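Long-range contacts in glutathione-specific gamma-glutamylcyclotransferase (PDB 5HWK), which cleaves glutathione specifically, releasing 5-oxo-L-proline and the dipeptide Cys-Gly, and so lets yeast use its glutathione: residues G7-G12 with V96-P101; H33-R38 with L59-D64; L121-V126 with L157-I162. All blocks are in the same frame, centred on the assembly; numbering follows the deposited sequence. Where two conformers were deposited one is given.

Contact 1: G7-G12 with V96-P101; sequences GIWVLG and VYYIPP. With BEZ (benzoic acid), chain C.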
loop_
_atom_site.group_PDB
_atom_site.type_symbol
_atom_site.label_atom_id
_atom_site.label_comp_id
_atom_site.label_asym_id
_atom_site.label_seq_id
_atom_site.Cartn_x
_atom_site.Cartn_y
_atom_site.Cartn_z
ATOM N N GLY A 7 -3.420 6.529 -21.052
ATOM C CA GLY A 7 -2.467 5.849 -20.192
ATOM C C GLY A 7 -3.150 5.272 -18.970
ATOM O O GLY A 7 -4.373 5.137 -18.917
ATOM N N ILE A 8 -2.356 4.940 -17.972
ATOM C CA ILE A 8 -2.949 4.419 -16.758
ATOM C C ILE A 8 -2.269 5.054 -15.566
ATOM O O ILE A 8 -1.095 5.447 -15.607
ATOM C CB ILE A 8 -2.983 2.878 -16.631
ATOM C CG1 ILE A 8 -1.606 2.366 -16.271
ATOM C CG2 ILE A 8 -3.492 2.226 -17.903
ATOM C CD1 ILE A 8 -0.701 2.388 -17.392
ATOM N N TRP A 9 -3.043 5.172 -14.513
ATOM C CA TRP A 9 -2.552 5.598 -13.217
ATOM C C TRP A 9 -2.389 4.344 -12.389
ATOM O O TRP A 9 -3.275 3.511 -12.360
ATOM C CB TRP A 9 -3.574 6.513 -12.551
ATOM C CG TRP A 9 -3.613 7.876 -13.278
ATOM C CD1 TRP A 9 -4.460 8.261 -14.294
ATOM C CD2 TRP A 9 -2.757 9.010 -13.030
ATOM N NE1 TRP A 9 -4.174 9.539 -14.666
ATOM C CE2 TRP A 9 -3.151 10.034 -13.908
ATOM C CE3 TRP A 9 -1.709 9.251 -12.138
ATOM C CZ2 TRP A 9 -2.524 11.266 -13.931
ATOM C CZ3 TRP A 9 -1.102 10.482 -12.151
ATOM C CH2 TRP A 9 -1.518 11.479 -13.040
ATOM N N VAL A 10 -1.227 4.223 -11.761
ATOM C CA VAL A 10 -0.896 3.045 -10.954
ATOM C C VAL A 10 -0.643 3.511 -9.530
ATOM O O VAL A 10 0.216 4.364 -9.308
ATOM C CB VAL A 10 0.367 2.361 -11.507
ATOM C CG1 VAL A 10 0.787 1.155 -10.614
ATOM C CG2 VAL A 10 0.160 1.916 -12.929
ATOM N N LEU A 11 -1.321 2.892 -8.554
ATOM C CA LEU A 11 -1.080 3.205 -7.155
ATOM C C LEU A 11 0.163 2.480 -6.687
ATOM O O LEU A 11 0.395 1.331 -7.064
ATOM C CB LEU A 11 -2.227 2.663 -6.309
ATOM C CG LEU A 11 -3.589 3.315 -6.412
ATOM C CD1 LEU A 11 -4.555 2.603 -5.440
ATOM C CD2 LEU A 11 -3.419 4.763 -6.101
ATOM N N GLY A 12 0.979 3.183 -5.914
ATOM C CA GLY A 12 2.053 2.513 -5.189
ATOM C C GLY A 12 1.885 2.689 -3.694
ATOM O O GLY A 12 1.719 3.814 -3.211
ATOM N N VAL A 96 0.773 7.884 -6.549
ATOM C CA VAL A 96 0.141 7.452 -7.783
ATOM C C VAL A 96 1.011 7.903 -8.953
ATOM O O VAL A 96 1.475 9.053 -8.993
ATOM C CB VAL A 96 -1.340 7.857 -7.857
ATOM C CG1 VAL A 96 -1.489 9.320 -8.069
ATOM C CG2 VAL A 96 -2.039 7.073 -8.967
ATOM N N TYR A 97 1.286 6.976 -9.862
ATOM C CA TYR A 97 2.118 7.216 -11.033
ATOM C C TYR A 97 1.241 7.246 -12.255
ATOM O O TYR A 97 0.263 6.516 -12.341
ATOM C CB TYR A 97 3.060 6.015 -11.235
ATOM C CG TYR A 97 4.138 5.921 -10.195
ATOM C CD1 TYR A 97 5.251 6.751 -10.273
ATOM C CD2 TYR A 97 4.060 5.025 -9.116
ATOM C CE1 TYR A 97 6.242 6.700 -9.346
ATOM C CE2 TYR A 97 5.072 4.966 -8.156
ATOM C CZ TYR A 97 6.159 5.799 -8.302
ATOM O OH TYR A 97 7.160 5.768 -7.370
ATOM N N TYR A 98 1.615 8.069 -13.230
ATOM C CA TYR A 98 0.985 7.974 -14.542
ATOM C C TYR A 98 1.956 7.346 -15.520
ATOM O O TYR A 98 3.120 7.770 -15.624
ATOM C CB TYR A 98 0.618 9.352 -15.085
ATOM C CG TYR A 98 -0.086 9.300 -16.448
ATOM C CD1 TYR A 98 -1.392 8.834 -16.564
ATOM C CD2 TYR A 98 0.589 9.644 -17.617
ATOM C CE1 TYR A 98 -2.034 8.778 -17.782
ATOM C CE2 TYR A 98 -0.061 9.625 -18.848
ATOM C CZ TYR A 98 -1.358 9.191 -18.910
ATOM O OH TYR A 98 -2.020 9.113 -20.113
ATOM N N ILE A 99 1.471 6.356 -16.243
ATOM C CA ILE A 99 2.224 5.635 -17.262
ATOM C C ILE A 99 1.593 5.968 -18.606
ATOM O O ILE A 99 0.424 5.647 -18.825
ATOM C CB ILE A 99 2.202 4.114 -17.010
ATOM C CG1 ILE A 99 2.511 3.753 -15.539
ATOM C CG2 ILE A 99 3.093 3.388 -18.028
ATOM C CD1 ILE A 99 3.840 4.217 -15.051
ATOM N N PRO A 100 2.318 6.593 -19.523
ATOM C CA PRO A 100 1.725 6.971 -20.836
ATOM C C PRO A 100 1.322 5.751 -21.641
ATOM O O PRO A 100 1.785 4.624 -21.373
ATOM C CB PRO A 100 2.848 7.745 -21.539
ATOM C CG PRO A 100 4.113 7.467 -20.738
ATOM C CD PRO A 100 3.711 7.038 -19.347
ATOM N N PRO A 101 0.393 5.935 -22.582
ATOM C CA PRO A 101 -0.087 4.821 -23.416
ATOM C C PRO A 101 1.020 3.981 -24.027
ATOM O O PRO A 101 0.878 2.754 -24.127
ATOM C CB PRO A 101 -0.886 5.533 -24.527
ATOM C CG PRO A 101 -1.256 6.853 -23.970
ATOM C CD PRO A 101 -0.214 7.230 -22.942
HETATM C C BEZ C . 3.177 -1.395 -4.453
HETATM O O1 BEZ C . 4.075 -0.659 -4.150
HETATM O O2 BEZ C . 2.051 -0.891 -4.534
HETATM C C1 BEZ C . 3.398 -2.864 -4.633
HETATM C C2 BEZ C . 2.283 -3.673 -4.735
HETATM C C3 BEZ C . 2.438 -5.061 -4.836
HETATM C C4 BEZ C . 3.700 -5.622 -4.924
HETATM C C5 BEZ C . 4.806 -4.789 -4.866
HETATM C C6 BEZ C . 4.688 -3.411 -4.711
#
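Ile8, Trp9, Val10 and Leu11 pair with Ile99, Tyr98, Tyr97 and Val96 as neighbouring antiparallel strands, joining strand 8-12 to strand 91-99 in the main sheet. Ile8 and Val10 each give and take a backbone bond, such as Tyr97 N to Val10 O at 2.9 Å. Trp9 and Tyr98 form a non-hydrogen-bonded pair. A chi1 of -71° turns one face of the Trp9 indole to Tyr98, whose CB stands 3.5 Å from the centroid of the Trp9 six-membered ring, a CH-pi contact over the face. Tyr98 CD1 comes within 3.4 Å of Trp9 CE2, the Tyr98 ring meeting the Trp9 five-membered ring obliquely, planes at 52°. The phenol runs on to Gly7, whose N makes a weak 3.1 Å bond to Tyr98 OH; a side chain on Gly7 would run into that hydroxyl. On the side of the sheet carrying Trp9 and Leu11, the compact Val96 fits its CG2 between Trp9 CE3 and Leu11 CD2, 3.9 Å from each. Tyr97, on the other side, turns its hydroxyl to Leu16 O and Arg27. Val10, Leu11 and Gly12 lead into the family's probable substrate-binding loop, where N atoms of Tyr13, Gly14 and, in helix 15-18, Leu16 bond to the benzoic acid.

Contact 2: H33-R38 with L59-D64; sequences HGFARR and LIPYED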
loop_
_atom_site.group_PDB
_atom_site.type_symbol
_atom_site.label_atom_id
_atom_site.label_comp_id
_atom_site.label_asym_id
_atom_site.label_seq_id
_atom_site.Cartn_x
_atom_site.Cartn_y
_atom_site.Cartn_z
ATOM N N HIS A 33 -7.717 6.851 -0.083
ATOM C CA HIS A 33 -8.839 6.502 0.775
ATOM C C HIS A 33 -9.410 5.155 0.383
ATOM O O HIS A 33 -9.312 4.735 -0.773
ATOM C CB HIS A 33 -9.924 7.563 0.649
ATOM C CG HIS A 33 -9.559 8.847 1.304
ATOM N ND1 HIS A 33 -9.978 9.183 2.571
ATOM C CD2 HIS A 33 -8.802 9.882 0.868
ATOM C CE1 HIS A 33 -9.509 10.380 2.881
ATOM N NE2 HIS A 33 -8.788 10.822 1.867
ATOM N N GLY A 34 -9.966 4.450 1.371
ATOM C CA GLY A 34 -10.712 3.246 1.111
ATOM C C GLY A 34 -9.961 1.946 1.352
ATOM O O GLY A 34 -10.548 0.873 1.145
ATOM N N PHE A 35 -8.684 1.994 1.765
ATOM C CA PHE A 35 -7.850 0.809 1.957
ATOM C C PHE A 35 -7.020 1.017 3.208
ATOM O O PHE A 35 -6.645 2.148 3.541
ATOM C CB PHE A 35 -6.894 0.638 0.768
ATOM C CG PHE A 35 -7.583 0.314 -0.544
ATOM C CD1 PHE A 35 -8.049 1.322 -1.398
ATOM C CD2 PHE A 35 -7.777 -1.015 -0.922
ATOM C CE1 PHE A 35 -8.684 0.997 -2.582
ATOM C CE2 PHE A 35 -8.429 -1.334 -2.120
ATOM C CZ PHE A 35 -8.867 -0.338 -2.944
ATOM N N ALA A 36 -6.711 -0.079 3.893
ATOM C CA ALA A 36 -5.697 -0.079 4.935
ATOM C C ALA A 36 -4.499 -0.881 4.436
ATOM O O ALA A 36 -4.665 -1.937 3.822
ATOM C CB ALA A 36 -6.223 -0.813 6.175
ATOM N N ARG A 37 -3.291 -0.439 4.766
ATOM C CA ARG A 37 -2.077 -1.171 4.381
ATOM C C ARG A 37 -1.575 -1.974 5.587
ATOM O O ARG A 37 -1.481 -1.429 6.690
ATOM C CB ARG A 37 -0.980 -0.213 3.932
ATOM C CG ARG A 37 0.380 -0.869 3.695
ATOM C CD ARG A 37 1.425 0.087 3.159
ATOM N NE ARG A 37 1.485 1.263 3.993
ATOM C CZ ARG A 37 1.595 2.496 3.512
ATOM N NH1 ARG A 37 1.867 2.698 2.211
ATOM N NH2 ARG A 37 1.474 3.541 4.321
ATOM N N ARG A 38 -1.328 -3.270 5.387
ATOM C CA ARG A 38 -0.867 -4.122 6.478
ATOM C C ARG A 38 0.224 -5.028 5.936
ATOM O O ARG A 38 0.212 -5.423 4.771
ATOM C CB ARG A 38 -2.024 -5.008 7.023
ATOM C CG ARG A 38 -3.106 -4.255 7.817
ATOM C CD ARG A 38 -2.530 -3.702 9.098
ATOM N NE ARG A 38 -3.483 -3.018 9.968
ATOM C CZ ARG A 38 -3.763 -1.718 9.916
ATOM N NH1 ARG A 38 -3.233 -0.944 8.963
ATOM N NH2 ARG A 38 -4.607 -1.199 10.809
ATOM N N LEU A 59 -2.720 -4.226 0.572
ATOM C CA LEU A 59 -3.786 -3.292 0.907
ATOM C C LEU A 59 -5.052 -4.102 1.089
ATOM O O LEU A 59 -5.314 -5.036 0.327
ATOM C CB LEU A 59 -4.077 -2.381 -0.274
ATOM C CG LEU A 59 -3.178 -1.235 -0.537
ATOM C CD1 LEU A 59 -3.821 -0.409 -1.711
ATOM C CD2 LEU A 59 -2.991 -0.390 0.701
ATOM N N ILE A 60 -5.852 -3.737 2.074
ATOM C CA ILE A 60 -7.109 -4.419 2.312
ATOM C C ILE A 60 -8.225 -3.404 2.119
ATOM O O ILE A 60 -8.214 -2.332 2.743
ATOM C CB ILE A 60 -7.140 -5.018 3.717
ATOM C CG1 ILE A 60 -5.867 -5.833 3.892
ATOM C CG2 ILE A 60 -8.384 -5.844 3.867
ATOM C CD1 ILE A 60 -5.445 -5.820 5.242
ATOM N N PRO A 61 -9.183 -3.669 1.242
ATOM C CA PRO A 61 -10.245 -2.691 1.018
ATOM C C PRO A 61 -11.234 -2.676 2.160
ATOM O O PRO A 61 -11.453 -3.676 2.849
ATOM C CB PRO A 61 -10.930 -3.176 -0.259
ATOM C CG PRO A 61 -10.664 -4.615 -0.279
ATOM C CD PRO A 61 -9.281 -4.809 0.313
ATOM N N TYR A 62 -11.886 -1.518 2.281
ATOM C CA TYR A 62 -12.918 -1.307 3.296
ATOM C C TYR A 62 -13.939 -2.446 3.310
ATOM O O TYR A 62 -14.311 -2.950 4.374
ATOM C CB TYR A 62 -13.637 0.025 3.030
ATOM C CG TYR A 62 -14.801 0.301 3.945
ATOM C CD1 TYR A 62 -14.612 0.832 5.218
ATOM C CD2 TYR A 62 -16.090 0.033 3.534
ATOM C CE1 TYR A 62 -15.662 1.073 6.063
ATOM C CE2 TYR A 62 -17.163 0.269 4.370
ATOM C CZ TYR A 62 -16.956 0.801 5.628
ATOM O OH TYR A 62 -18.053 1.055 6.431
ATOM N N GLU A 63 -14.418 -2.858 2.130
ATOM C CA GLU A 63 -15.480 -3.860 2.086
ATOM C C GLU A 63 -15.023 -5.204 2.648
ATOM O O GLU A 63 -15.842 -5.966 3.178
ATOM C CB GLU A 63 -16.015 -4.008 0.664
ATOM N N ASP A 64 -13.722 -5.489 2.606
ATOM C CA ASP A 64 -13.236 -6.698 3.259
ATOM C C ASP A 64 -13.040 -6.491 4.750
ATOM O O ASP A 64 -13.248 -7.422 5.540
ATOM C CB ASP A 64 -11.909 -7.125 2.641
ATOM C CG ASP A 64 -12.092 -7.812 1.318
ATOM O OD1 ASP A 64 -13.244 -8.142 0.992
ATOM O OD2 ASP A 64 -11.102 -8.017 0.592
#
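Leu59 meets Phe35 and Arg37 together, one methyl for each: CD1 comes to 4.0 Å from Phe35 CG, while CD2 rests 3.8 Å from Arg37 CB. The branched end thus spans the ring and the arginine's aliphatic start, and also lies against Tyr13 of the probable substrate site; the charged end of Arg37 goes on to Tyr13 O, Ile93 O and a salt bridge with Asp218. Ile60 pairs with Ala36 through two backbone bonds, Ile60 N to Ala36 O at 2.8 Å and Ala36 N to Ile60 O at 2.9 Å. Ile60 CD1 reaches Arg38 CG at 3.8 Å, the side chains crossing at about a right angle; Ala36 is small enough to leave room for Val75 and Ile65 against this face. The pairing belongs to a small three-stranded antiparallel sheet, separate from the main one, with strand 54-61 central. Pro61, lacking an N-H, suits the non-hydrogen-bonded position opposite Phe35, and its CB touches Phe35 CE2 at 3.6 Å. A CG set beside the backbone N (chi1 -67°) brings the phenyl there. Pro61 is also the N-cap of helix 62-65, its O accepting from Asp64 N. Tyr62 opens that helix and gives its N-H to Gly34 O at 3.0 Å, where the positive phi of Gly34 (100°) suits a residue without a side chain; the Tyr62 ring leads away toward Pro87 and Leu90.

Contact 3: L121-V126 with L157-I162; sequences LHEVEV and LTSVYI. With BEZ (benzoic acid), chain C.
Tyr161 and Leu121 face each other as a non-hydrogen-bonded pair, and the tyrosine links the strand to the ligand. Its CB lies 3.6 Å from C3 of the benzoic acid. CG stands anti to the carbonyl carbon (chi1 -83°), which carries the ring across to Leu121: Tyr161 CD1 lies near Leu121 CA, and CE1 touches Leu121 CB at 3.7 Å. Leu121 CD1 sits over the centre of the ring, 3.8 Å from the centroid, a CH-pi contact; an apolar methyl suits this position over an aromatic face. At the tip, OH bonds to Val107 O, which anchors the ring at its far end. With an alanine in place of Tyr161, Leu121 CD1 is likely to lose the ring face it rests on and Val107 O its hydroxyl partner, opening a gap between Leu121 and Val107. Backbone bonds tie His122 to Val160 and Val124 to Thr158. Val124 O takes two donors from one residue, Thr158 N at 2.8 Å and, in a longer bond, Thr158 OG1 at 3.3 Å, the hydroxyl standing 36° above the carbonyl plane, while Thr158 CG2 packs on Val126 CG1 at 3.6 Å. Thr158 and Val160 also touch Leu11 of strand 8-12. The antiparallel pair forms part of the barrel-like sheet of the gamma-glutamylcyclotransferase fold and one wall of its ligand pocket.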
loop_
_atom_site.group_PDB
_atom_site.type_symbol
_atom_site.label_atom_id
_atom_site.label_comp_id
_atom_site.label_asym_id
_atom_site.label_seq_id
_atom_site.Cartn_x
_atom_site.Cartn_y
_atom_site.Cartn_z
ATOM N N LEU A 121 -3.658 -8.099 -10.046
ATOM C CA LEU A 121 -3.788 -6.747 -10.556
ATOM C C LEU A 121 -5.271 -6.397 -10.567
ATOM O O LEU A 121 -6.086 -7.174 -11.079
ATOM C CB LEU A 121 -3.247 -6.724 -11.974
ATOM C CG LEU A 121 -3.318 -5.381 -12.674
ATOM C CD1 LEU A 121 -2.538 -4.300 -11.949
ATOM C CD2 LEU A 121 -2.821 -5.573 -14.107
ATOM N N HIS A 122 -5.607 -5.227 -10.006
ATOM C CA HIS A 122 -6.980 -4.768 -9.901
ATOM C C HIS A 122 -7.095 -3.357 -10.448
ATOM O O HIS A 122 -6.165 -2.570 -10.412
ATOM C CB HIS A 122 -7.461 -4.779 -8.480
ATOM C CG HIS A 122 -7.423 -6.140 -7.870
ATOM N ND1 HIS A 122 -8.538 -6.941 -7.783
ATOM C CD2 HIS A 122 -6.392 -6.869 -7.389
ATOM C CE1 HIS A 122 -8.208 -8.087 -7.215
ATOM N NE2 HIS A 122 -6.908 -8.073 -6.984
ATOM N N GLU A 123 -8.264 -3.047 -11.002
ATOM C CA GLU A 123 -8.563 -1.698 -11.421
ATOM C C GLU A 123 -9.672 -1.170 -10.524
ATOM O O GLU A 123 -10.726 -1.831 -10.366
ATOM C CB GLU A 123 -9.027 -1.700 -12.880
ATOM C CG GLU A 123 -7.910 -1.682 -13.908
ATOM C CD GLU A 123 -6.985 -2.892 -13.882
ATOM O OE1 GLU A 123 -7.466 -4.052 -13.878
ATOM O OE2 GLU A 123 -5.746 -2.683 -13.855
ATOM N N VAL A 124 -9.444 -0.000 -9.934
ATOM C CA VAL A 124 -10.335 0.540 -8.926
ATOM C C VAL A 124 -10.427 2.043 -9.087
ATOM O O VAL A 124 -9.476 2.691 -9.500
ATOM C CB VAL A 124 -9.947 0.125 -7.498
ATOM C CG1 VAL A 124 -8.585 0.705 -7.105
ATOM C CG2 VAL A 124 -11.057 0.494 -6.527
ATOM N N GLU A 125 -11.593 2.589 -8.783
ATOM C CA GLU A 125 -11.778 4.038 -8.727
ATOM C C GLU A 125 -11.501 4.489 -7.301
ATOM O O GLU A 125 -12.128 3.984 -6.365
ATOM C CB GLU A 125 -13.220 4.405 -9.100
ATOM C CG GLU A 125 -13.482 4.407 -10.599
ATOM C CD GLU A 125 -14.947 4.683 -10.959
ATOM O OE1 GLU A 125 -15.820 4.534 -10.097
ATOM O OE2 GLU A 125 -15.234 5.049 -12.112
ATOM N N VAL A 126 -10.548 5.403 -7.112
ATOM C CA VAL A 126 -10.114 5.765 -5.771
ATOM C C VAL A 126 -10.184 7.265 -5.517
ATOM O O VAL A 126 -9.877 8.084 -6.391
ATOM C CB VAL A 126 -8.709 5.205 -5.459
ATOM C CG1 VAL A 126 -7.669 5.807 -6.344
ATOM C CG2 VAL A 126 -8.382 5.416 -4.017
ATOM N N LEU A 157 -9.585 6.594 -11.687
ATOM C CA LEU A 157 -9.452 5.185 -12.081
ATOM C C LEU A 157 -7.964 4.796 -12.061
ATOM O O LEU A 157 -7.138 5.423 -12.745
ATOM C CB LEU A 157 -10.082 4.909 -13.450
ATOM C CG LEU A 157 -9.868 3.482 -13.969
ATOM C CD1 LEU A 157 -10.547 2.448 -13.058
ATOM C CD2 LEU A 157 -10.332 3.307 -15.407
ATOM N N THR A 158 -7.622 3.786 -11.250
ATOM C CA THR A 158 -6.228 3.397 -11.033
ATOM C C THR A 158 -6.093 1.883 -11.071
ATOM O O THR A 158 -7.027 1.146 -10.781
ATOM C CB THR A 158 -5.692 3.870 -9.657
ATOM O OG1 THR A 158 -6.369 3.178 -8.588
ATOM C CG2 THR A 158 -5.834 5.341 -9.457
ATOM N N SER A 159 -4.898 1.428 -11.414
ATOM C CA SER A 159 -4.515 0.035 -11.283
ATOM C C SER A 159 -3.679 -0.120 -10.029
ATOM O O SER A 159 -2.961 0.795 -9.642
ATOM C CB SER A 159 -3.690 -0.410 -12.494
ATOM O OG SER A 159 -4.521 -0.456 -13.654
ATOM N N VAL A 160 -3.833 -1.259 -9.369
ATOM C CA VAL A 160 -3.082 -1.515 -8.136
ATOM C C VAL A 160 -2.868 -3.013 -8.037
ATOM O O VAL A 160 -3.734 -3.800 -8.389
ATOM C CB VAL A 160 -3.899 -0.943 -6.943
ATOM C CG1 VAL A 160 -5.281 -1.621 -6.822
ATOM C CG2 VAL A 160 -3.119 -1.050 -5.601
ATOM N N TYR A 161 -1.710 -3.423 -7.491
ATOM C CA TYR A 161 -1.445 -4.839 -7.194
ATOM C C TYR A 161 -1.717 -5.100 -5.730
ATOM O O TYR A 161 -1.159 -4.416 -4.873
ATOM C CB TYR A 161 0.022 -5.166 -7.497
ATOM C CG TYR A 161 0.326 -5.464 -8.937
ATOM C CD1 TYR A 161 -0.024 -6.697 -9.508
ATOM C CD2 TYR A 161 0.884 -4.490 -9.766
ATOM C CE1 TYR A 161 0.288 -6.993 -10.839
ATOM C CE2 TYR A 161 1.191 -4.774 -11.095
ATOM C CZ TYR A 161 0.836 -6.014 -11.639
ATOM O OH TYR A 161 1.160 -6.356 -12.927
ATOM N N ILE A 162 -2.533 -6.116 -5.451
ATOM C CA ILE A 162 -3.018 -6.418 -4.115
ATOM C C ILE A 162 -2.842 -7.896 -3.850
ATOM O O ILE A 162 -3.116 -8.716 -4.725
ATOM C CB ILE A 162 -4.532 -6.088 -3.988
ATOM C CG1 ILE A 162 -4.702 -4.572 -4.119
ATOM C CG2 ILE A 162 -5.096 -6.632 -2.651
ATOM C CD1 ILE A 162 -6.122 -4.083 -3.988
HETATM C C BEZ C . 3.177 -1.395 -4.453
HETATM O O1 BEZ C . 4.075 -0.659 -4.150
HETATM O O2 BEZ C . 2.051 -0.891 -4.534
HETATM C C1 BEZ C . 3.398 -2.864 -4.633
HETATM C C2 BEZ C . 2.283 -3.673 -4.735
HETATM C C3 BEZ C . 2.438 -5.061 -4.836
HETATM C C4 BEZ C . 3.700 -5.622 -4.924
HETATM C C5 BEZ C . 4.806 -4.789 -4.866
HETATM C C6 BEZ C . 4.688 -3.411 -4.711
#

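Contacts 1 and 3 belong to the same main sheet and touch directly: Trp9 O and Leu11 N probably bond to Ser159 N and O, bringing strand 8-12 alongside strand 154-163. Both reach the benzoic acid, contact 1 through the glycine end of its strand and contact 3 through Tyr161. Each is partly buried; contact 1 is marked by its aromatic Trp9-Tyr98 pair, contact 3 by beta-branched residues and by exposed glutamates, Glu123 and Glu125, on the face away from Leu11. Contact 2 is the buried one, in the smaller sheet, and adds apolar side chains to its backbone bonds, with the arginine ends held by outside partners. It packs on contact 3, where Leu59 and Phe35 meet Val160 and Ile162, but does not touch contact 1.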